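Local coordinates for tyrosine-protein phosphatase YwqE (Bacillus subtilis, PDB 3QY7) that removes phosphate from phosphotyrosine-containing proteins, including YwqD, YwqF and Ssb, as a manganese-dependent phosphatase of the PHP-like, TIM-barrel type, at residues A[3-8]-A[190-196]; A[11-15]-A[40-45]. All blocks are in the same frame, centred on the assembly; numbering follows the deposited sequence.

Interaction 1: A[3-8]-A[190-196]; sequences DIHCHI and FVASDAH. With FE (Fe (III) ion), chain C; MG (magnesium ion), chain D.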
ATOM      1  N   ASP A   3      -7.383   4.083   3.147  1.00 10.61           N
ATOM      2  CA  ASP A   3      -5.913   4.004   3.082  1.00  9.79           C
ATOM      3  C   ASP A   3      -5.551   2.529   3.082  1.00 10.32           C
ATOM      4  O   ASP A   3      -5.872   1.821   4.029  1.00 11.05           O
ATOM      5  CB  ASP A   3      -5.328   4.718   4.306  1.00 10.59           C
ATOM      6  CG  ASP A   3      -3.819   4.891   4.238  1.00 11.03           C
ATOM      7  OD1 ASP A   3      -3.281   5.002   3.117  1.00 12.34           O
ATOM      8  OD2 ASP A   3      -3.185   4.924   5.320  1.00 10.46           O
ATOM      9  N   ILE A   4      -4.905   2.064   2.008  1.00  9.55           N
ATOM     10  CA  ILE A   4      -4.693   0.620   1.823  1.00  9.62           C
ATOM     11  C   ILE A   4      -3.348   0.078   2.317  1.00  9.31           C
ATOM     12  O   ILE A   4      -3.078  -1.116   2.173  1.00 10.10           O
ATOM     13  CB  ILE A   4      -4.922   0.158   0.352  1.00  9.08           C
ATOM     14  CG1 ILE A   4      -3.846   0.702  -0.604  1.00  9.94           C
ATOM     15  CG2 ILE A   4      -6.317   0.546  -0.100  1.00 10.53           C
ATOM     16  CD1 ILE A   4      -3.649  -0.207  -1.833  1.00 11.11           C
ATOM     17  N   HIS A   5      -2.496   0.960   2.845  1.00  9.07           N
ATOM     18  CA  HIS A   5      -1.148   0.579   3.302  1.00  9.26           C
ATOM     19  C   HIS A   5      -0.789   1.488   4.474  1.00  9.29           C
ATOM     20  O   HIS A   5      -0.665   2.695   4.303  1.00 10.21           O
ATOM     21  CB  HIS A   5      -0.164   0.733   2.123  1.00  9.11           C
ATOM     22  CG  HIS A   5       1.258   0.348   2.420  1.00 10.85           C
ATOM     23  ND1 HIS A   5       2.162   0.115   1.408  1.00 10.28           N
ATOM     24  CD2 HIS A   5       1.924   0.119   3.579  1.00 11.78           C
ATOM     25  CE1 HIS A   5       3.338  -0.203   1.930  1.00  7.55           C
ATOM     26  NE2 HIS A   5       3.218  -0.220   3.243  1.00  9.95           N
ATOM     27  N   CYS A   6      -0.655   0.913   5.668  1.00  8.98           N
ATOM     28  CA  CYS A   6      -0.485   1.727   6.875  1.00  9.58           C
ATOM     29  C   CYS A   6       0.016   0.869   8.026  1.00 10.49           C
ATOM     30  O   CYS A   6      -0.455  -0.252   8.238  1.00 10.02           O
ATOM     31  CB  CYS A   6      -1.823   2.364   7.246  1.00 10.18           C
ATOM     32  SG  CYS A   6      -1.669   3.687   8.455  1.00 10.63           S
ATOM     33  N   HIS A   7       0.985   1.393   8.767  1.00  9.86           N
ATOM     34  CA  HIS A   7       1.586   0.655   9.857  1.00 10.96           C
ATOM     35  C   HIS A   7       1.114   1.231  11.176  1.00 11.72           C
ATOM     36  O   HIS A   7       1.899   1.681  12.024  1.00 12.69           O
ATOM     37  CB  HIS A   7       3.108   0.648   9.672  1.00 11.03           C
ATOM     38  CG  HIS A   7       3.523   0.021   8.383  1.00 11.31           C
ATOM     39  ND1 HIS A   7       3.887  -1.306   8.293  1.00 11.67           N
ATOM     40  CD2 HIS A   7       3.555   0.511   7.122  1.00 10.09           C
ATOM     41  CE1 HIS A   7       4.178  -1.585   7.032  1.00  8.72           C
ATOM     42  NE2 HIS A   7       3.969  -0.508   6.298  1.00 12.48           N
ATOM     43  N   ILE A   8      -0.214   1.208  11.339  1.00 11.66           N
ATOM     44  CA  ILE A   8      -0.890   1.764  12.506  1.00 11.69           C
ATOM     45  C   ILE A   8      -1.003   0.773  13.680  1.00 11.84           C
ATOM     46  O   ILE A   8      -1.150   1.201  14.823  1.00 12.53           O
ATOM     47  CB  ILE A   8      -2.284   2.355  12.136  1.00 11.95           C
ATOM     48  CG1 ILE A   8      -2.810   3.271  13.250  1.00 11.75           C
ATOM     49  CG2 ILE A   8      -3.280   1.236  11.814  1.00 12.28           C
ATOM     50  CD1 ILE A   8      -4.013   4.099  12.807  1.00 12.11           C
ATOM     51  N   PHE A 190      -3.159   3.035  -6.993  1.00 11.51           N
ATOM     52  CA  PHE A 190      -3.571   3.461  -5.647  1.00 10.62           C
ATOM     53  C   PHE A 190      -2.573   4.483  -5.103  1.00 11.13           C
ATOM     54  O   PHE A 190      -1.386   4.454  -5.462  1.00 11.74           O
ATOM     55  CB  PHE A 190      -3.558   2.288  -4.646  1.00 10.83           C
ATOM     56  CG  PHE A 190      -4.302   1.068  -5.093  1.00 10.66           C
ATOM     57  CD1 PHE A 190      -5.682   0.963  -4.903  1.00 11.67           C
ATOM     58  CD2 PHE A 190      -3.612  -0.010  -5.644  1.00 10.72           C
ATOM     59  CE1 PHE A 190      -6.370  -0.181  -5.290  1.00  9.98           C
ATOM     60  CE2 PHE A 190      -4.300  -1.176  -6.031  1.00 10.83           C
ATOM     61  CZ  PHE A 190      -5.670  -1.265  -5.851  1.00 11.42           C
ATOM     62  N   VAL A 191      -3.043   5.362  -4.220  1.00 10.47           N
ATOM     63  CA  VAL A 191      -2.161   6.203  -3.428  1.00 11.21           C
ATOM     64  C   VAL A 191      -2.452   5.871  -1.965  1.00 10.75           C
ATOM     65  O   VAL A 191      -3.627   5.758  -1.566  1.00 11.08           O
ATOM     66  CB  VAL A 191      -2.417   7.708  -3.684  1.00 11.49           C
ATOM     67  CG1 VAL A 191      -1.341   8.540  -3.006  1.00 11.92           C
ATOM     68  CG2 VAL A 191      -2.497   8.013  -5.185  1.00 13.67           C
ATOM     69  N   ALA A 192      -1.409   5.658  -1.177  1.00 10.82           N
ATOM     70  CA  ALA A 192      -1.598   5.287   0.215  1.00 10.69           C
ATOM     71  C   ALA A 192      -0.488   5.851   1.085  1.00 10.57           C
ATOM     72  O   ALA A 192       0.597   6.178   0.592  1.00 11.02           O
ATOM     73  CB  ALA A 192      -1.696   3.738   0.372  1.00 11.06           C
ATOM     74  N   SER A 193      -0.763   5.938   2.382  1.00 10.65           N
ATOM     75  CA  SER A 193       0.147   6.606   3.316  1.00 11.19           C
ATOM     76  C   SER A 193       1.447   5.887   3.590  1.00 11.12           C
ATOM     77  O   SER A 193       2.496   6.534   3.688  1.00 10.91           O
ATOM     78  CB  SER A 193      -0.540   6.867   4.666  1.00 11.44           C
ATOM     79  OG  SER A 193      -0.725   5.650   5.393  1.00 11.25           O
ATOM     80  N   ASP A 194       1.369   4.567   3.815  1.00 11.18           N
ATOM     81  CA  ASP A 194       2.486   3.837   4.361  1.00 12.01           C
ATOM     82  C   ASP A 194       2.939   4.545   5.661  1.00 12.27           C
ATOM     83  O   ASP A 194       4.133   4.605   5.972  1.00 12.78           O
ATOM     84  CB  ASP A 194       3.617   3.792   3.325  1.00 11.44           C
ATOM     85  CG  ASP A 194       4.603   2.693   3.581  1.00 12.52           C
ATOM     86  OD1 ASP A 194       4.478   1.943   4.584  1.00 11.72           O
ATOM     87  OD2 ASP A 194       5.524   2.572   2.744  1.00 17.63           O
ATOM     88  N   ALA A 195       1.989   5.101   6.405  1.00 11.80           N
ATOM     89  CA  ALA A 195       2.318   5.805   7.645  1.00 12.37           C
ATOM     90  C   ALA A 195       2.955   4.908   8.699  1.00 12.33           C
ATOM     91  O   ALA A 195       2.523   3.768   8.910  1.00 12.33           O
ATOM     92  CB  ALA A 195       1.063   6.492   8.231  1.00 12.39           C
ATOM     93  N   HIS A 196       3.975   5.426   9.384  1.00 11.91           N
ATOM     94  CA  HIS A 196       4.596   4.697  10.503  1.00 12.72           C
ATOM     95  C   HIS A 196       4.498   5.443  11.830  1.00 12.65           C
ATOM     96  O   HIS A 196       4.602   4.837  12.877  1.00 13.59           O
ATOM     97  CB  HIS A 196       6.083   4.408  10.246  1.00 12.45           C
ATOM     98  CG  HIS A 196       6.342   3.277   9.301  1.00 15.34           C
ATOM     99  ND1 HIS A 196       5.871   3.262   8.007  1.00 17.90           N
ATOM    100  CD2 HIS A 196       7.089   2.158   9.439  1.00 19.57           C
ATOM    101  CE1 HIS A 196       6.283   2.168   7.397  1.00 16.42           C
ATOM    102  NE2 HIS A 196       7.019   1.478   8.243  1.00 18.30           N
TER
HETATM  103 FE    FE C 264       4.978  -0.226   4.443  1.00 12.53          FE
HETATM  104 MG    MG D 265       7.895  -0.280   7.613  1.00 15.28          MG
HETATM  105  O   HOH W   1      -5.170   3.942  -0.185  1.00  9.71           O
HETATM  106  O   HOH W   2       6.170   0.087   3.030  1.00 13.34           O

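Interaction 2: A[11-15]-A[40-45]; sequences AMDDG and TPHHNN. With MG (magnesium ion), chain D.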
ATOM      1  N   ALA A  11       3.275  -2.332  18.093  1.00 18.76           N
ATOM      2  CA  ALA A  11       4.188  -3.405  18.484  1.00 20.16           C
ATOM      3  C   ALA A  11       4.156  -4.584  17.517  1.00 20.61           C
ATOM      4  O   ALA A  11       4.135  -5.745  17.936  1.00 21.59           O
ATOM      5  CB  ALA A  11       3.883  -3.866  19.919  1.00 20.52           C
ATOM      6  N   MET A  12       4.143  -4.299  16.220  1.00 20.11           N
ATOM      7  CA  MET A  12       4.200  -5.321  15.216  1.00 20.88           C
ATOM      8  C   MET A  12       5.376  -5.206  14.314  1.00 20.05           C
ATOM      9  O   MET A  12       5.898  -6.141  13.816  1.00 20.33           O
ATOM     10  CB  MET A  12       2.956  -5.279  14.338  1.00 21.59           C
ATOM     11  CG  MET A  12       1.740  -5.577  15.041  1.00 25.05           C
ATOM     12  SD  MET A  12       0.674  -6.675  14.141  1.00 29.70           S
ATOM     13  CE  MET A  12      -0.260  -7.275  15.414  1.00 29.90           C
ATOM     14  N   ASP A  13       5.757  -3.974  14.130  1.00 18.80           N
ATOM     15  CA  ASP A  13       6.672  -3.583  13.127  1.00 19.04           C
ATOM     16  C   ASP A  13       7.358  -2.244  13.423  1.00 18.68           C
ATOM     17  O   ASP A  13       7.493  -1.837  14.519  1.00 19.45           O
ATOM     18  CB  ASP A  13       6.221  -3.819  11.678  1.00 18.57           C
ATOM     19  CG  ASP A  13       5.098  -2.889  11.240  1.00 18.37           C
ATOM     20  OD1 ASP A  13       4.807  -2.017  11.986  1.00 17.73           O
ATOM     21  OD2 ASP A  13       4.613  -3.115  10.176  1.00 14.05           O
ATOM     22  N   ASP A  14       7.830  -1.627  12.374  0.50 18.86           N
ATOM     23  CA  ASP A  14       8.454  -0.341  12.528  0.50 18.85           C
ATOM     24  C   ASP A  14       7.483   0.844  12.586  0.50 17.91           C
ATOM     25  O   ASP A  14       7.873   1.942  12.677  0.50 18.13           O
ATOM     26  CB  ASP A  14       9.486  -0.145  11.439  0.50 20.21           C
ATOM     27  CG  ASP A  14       8.950  -0.452  10.117  0.50 22.74           C
ATOM     28  OD1 ASP A  14       9.618  -0.096   9.181  0.50 29.07           O
ATOM     29  OD2 ASP A  14       7.868  -1.080   9.980  0.50 28.34           O
ATOM     30  N   GLY A  15       6.199   0.567  12.571  1.00 17.00           N
ATOM     31  CA  GLY A  15       5.231   1.621  12.685  1.00 16.52           C
ATOM     32  C   GLY A  15       4.861   1.827  14.162  1.00 16.19           C
ATOM     33  O   GLY A  15       5.792   1.965  14.946  1.00 16.70           O
ATOM     34  N   THR A  40      -1.516  -2.824   7.457  1.00 10.11           N
ATOM     35  CA  THR A  40      -0.651  -3.723   6.689  1.00 10.46           C
ATOM     36  C   THR A  40       0.694  -3.905   7.394  1.00 11.18           C
ATOM     37  O   THR A  40       1.737  -3.505   6.839  1.00 11.78           O
ATOM     38  CB  THR A  40      -0.404  -3.209   5.274  1.00  9.79           C
ATOM     39  OG1 THR A  40       0.139  -1.885   5.332  1.00 10.85           O
ATOM     40  CG2 THR A  40      -1.706  -3.166   4.493  1.00  9.43           C
ATOM     41  N   PRO A  41       0.672  -4.491   8.608  1.00 11.32           N
ATOM     42  CA  PRO A  41       1.945  -4.763   9.289  1.00 12.31           C
ATOM     43  C   PRO A  41       2.803  -5.689   8.430  1.00 13.89           C
ATOM     44  O   PRO A  41       2.263  -6.514   7.679  1.00 13.51           O
ATOM     45  CB  PRO A  41       1.521  -5.488  10.564  1.00 12.27           C
ATOM     46  CG  PRO A  41       0.185  -6.092  10.255  1.00 11.51           C
ATOM     47  CD  PRO A  41      -0.472  -5.096   9.325  1.00 11.49           C
ATOM     48  N   HIS A  42       4.127  -5.559   8.535  1.00 15.34           N
ATOM     49  CA  HIS A  42       4.988  -6.476   7.827  1.00 17.22           C
ATOM     50  C   HIS A  42       4.682  -7.885   8.324  1.00 17.76           C
ATOM     51  O   HIS A  42       4.433  -8.061   9.437  1.00 18.11           O
ATOM     52  CB  HIS A  42       6.504  -6.140   7.998  1.00 17.57           C
ATOM     53  CG  HIS A  42       6.913  -4.831   7.396  1.00 19.53           C
ATOM     54  ND1 HIS A  42       7.306  -4.693   6.091  1.00 22.51           N
ATOM     55  CD2 HIS A  42       6.991  -3.608   7.938  1.00 21.37           C
ATOM     56  CE1 HIS A  42       7.566  -3.433   5.845  1.00 21.26           C
ATOM     57  NE2 HIS A  42       7.377  -2.744   6.949  1.00 23.43           N
ATOM     58  N   HIS A  43       4.697  -8.877   7.449  1.00 19.36           N
ATOM     59  CA  HIS A  43       4.365 -10.235   7.890  1.00 21.59           C
ATOM     60  C   HIS A  43       5.463 -10.836   8.778  1.00 23.04           C
ATOM     61  O   HIS A  43       5.180 -11.672   9.633  1.00 24.00           O
ATOM     62  CB  HIS A  43       4.004 -11.142   6.714  1.00 21.94           C
ATOM     63  CG  HIS A  43       5.184 -11.603   5.924  1.00 23.00           C
ATOM     64  ND1 HIS A  43       5.544 -12.930   5.834  1.00 23.41           N
ATOM     65  CD2 HIS A  43       6.086 -10.914   5.187  1.00 22.73           C
ATOM     66  CE1 HIS A  43       6.621 -13.040   5.076  1.00 23.82           C
ATOM     67  NE2 HIS A  43       6.973 -11.831   4.672  1.00 26.40           N
ATOM     68  N   ASN A  44       6.668 -10.331   8.613  1.00 25.02           N
ATOM     69  CA  ASN A  44       7.820 -10.624   9.446  1.00 26.83           C
ATOM     70  C   ASN A  44       8.366  -9.358  10.050  1.00 27.23           C
ATOM     71  O   ASN A  44       8.453  -8.390   9.415  1.00 27.01           O
ATOM     72  CB  ASN A  44       8.978 -11.098   8.588  1.00 27.89           C
ATOM     73  CG  ASN A  44       8.817 -12.455   8.119  1.00 29.71           C
ATOM     74  OD1 ASN A  44       8.363 -13.292   8.835  1.00 34.57           O
ATOM     75  ND2 ASN A  44       9.203 -12.699   6.913  1.00 32.40           N
ATOM     76  N   ASN A  45       8.752  -9.411  11.291  1.00 27.93           N
ATOM     77  CA  ASN A  45       9.398  -8.308  11.933  1.00 29.09           C
ATOM     78  C   ASN A  45      10.547  -8.870  12.765  1.00 29.23           C
ATOM     79  O   ASN A  45      10.421  -9.198  13.921  1.00 28.76           O
ATOM     80  CB  ASN A  45       8.391  -7.520  12.750  1.00 29.56           C
ATOM     81  CG  ASN A  45       8.909  -6.999  14.039  1.00 31.70           C
ATOM     82  OD1 ASN A  45       9.740  -6.174  14.059  1.00 32.99           O
ATOM     83  ND2 ASN A  45       8.336  -7.413  15.087  1.00 34.60           N
TER
HETATM   84 MG    MG D 265       7.895  -0.280   7.613  1.00 15.28          MG

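Interaction 1: A[3-8]-A[190-196]
At the metal centre of a PHP-like TIM barrel, the His-5 and His-7 pair that follows strand 2-3 meets Asp-194 and His-196, just beyond strand 190-192. One iron(III) ion joins the two segments: His-5 NE2 and His-7 NE2 each bind it at 2.1 Å, Asp-194 OD1 binds it at 2.2 Å, and a water and Glu-80 are also ligands. The Asp-194 carboxylate leans over a face of the His-5 ring, their planes 40° apart, while its second oxygen, OD2, takes a hydrogen bond from the iron-bound water. Second-shell bonds fix the two histidines: His-5 ND1 pairs with Gln-161 and His-7 ND1 with Asp-13.

Behind the metal, Asp-3 grips Ser-193 with both carboxylate oxygens, each through its syn lone pair. OD1 accepts from Ser-193 N at 2.8 Å and OD2 from Ser-193 OG at 2.6 Å; CG of Asp-3 stands anti to the backbone N (chi1 -171°), which carries the carboxylate across to the serine. Ser-193 OG in turn accepts from Ala-195 N in an ST turn, shaping the loop that presents Asp-194. The backbones also bond directly, Asp-194 N to His-5 O and His-7 N to Ala-195 O, both at 2.8 Å. Toward the magnesium ion, the rings of His-7 and His-196 form an offset stack with planes at 30°, and His-196 ND1 donates in its ring plane to Asp-194 O, 3.0 Å away.

Interaction 2: A[11-15]-A[40-45]
Asp-13 and Asp-14 face His-42 beside the magnesium ion, each carboxylate with a different task. In the conformer modelled here, one of two, Asp-14 approaches the metal with both oxygens, OD1 at 2.3 Å and OD2 at 2.5 Å from the magnesium; the second conformer makes this two-oxygen grip uncertain. His-42 belongs to the same magnesium site, which His-196 completes on the protein side.

Next to this first shell, Asp-13 reaches the backbone instead. His-42 N donates to Asp-13 OD2 at 3.0 Å with an N-H...O angle of 159°, meeting the oxygen on its anti side. The same OD2 is shared with His-7, so one oxygen ties the 40-45 loop to an iron ligand. With CG set between the backbone N and the carbonyl carbon (chi1 70°), Asp-13 turns its other oxygen back on its own chain: OD1 accepts from Gly-15 N at 3.0 Å, closing an Asx turn around Asp-14.

Farther out, Met-12 and Pro-41 run side by side, Met-12 SD resting 3.9 Å from Pro-41 CB, and helix 52-68 packs on both through Ala-58 and Val-55. Two donors on Asp-13 OD2 hold that carboxylate in place beside the metal site; its bond to His-7 would probably polarise that imidazole and help keep NE2 turned to the iron.

Overall arrangement
Interaction 1 is wholly buried near the centre of the chain, joining the loop after strand 2-3 to strand 190-192 and the loop after it; interaction 2 lies about 13 Å from it, centre to centre, partly buried, and is nested along the chain within the loop that interaction 1 closes. Both serve the magnesium site, but both segments of interaction 1 also bind one iron ion. Among the links between them is a probable hydrogen bond from Thr-40 N to Cys-6 O, and Asp-13 bonds an iron ligand of interaction 1. A two-bond aspartate-serine pair and a histidine stack mark the first; the second has a single cross-segment hydrogen bond and an Asx turn within one segment.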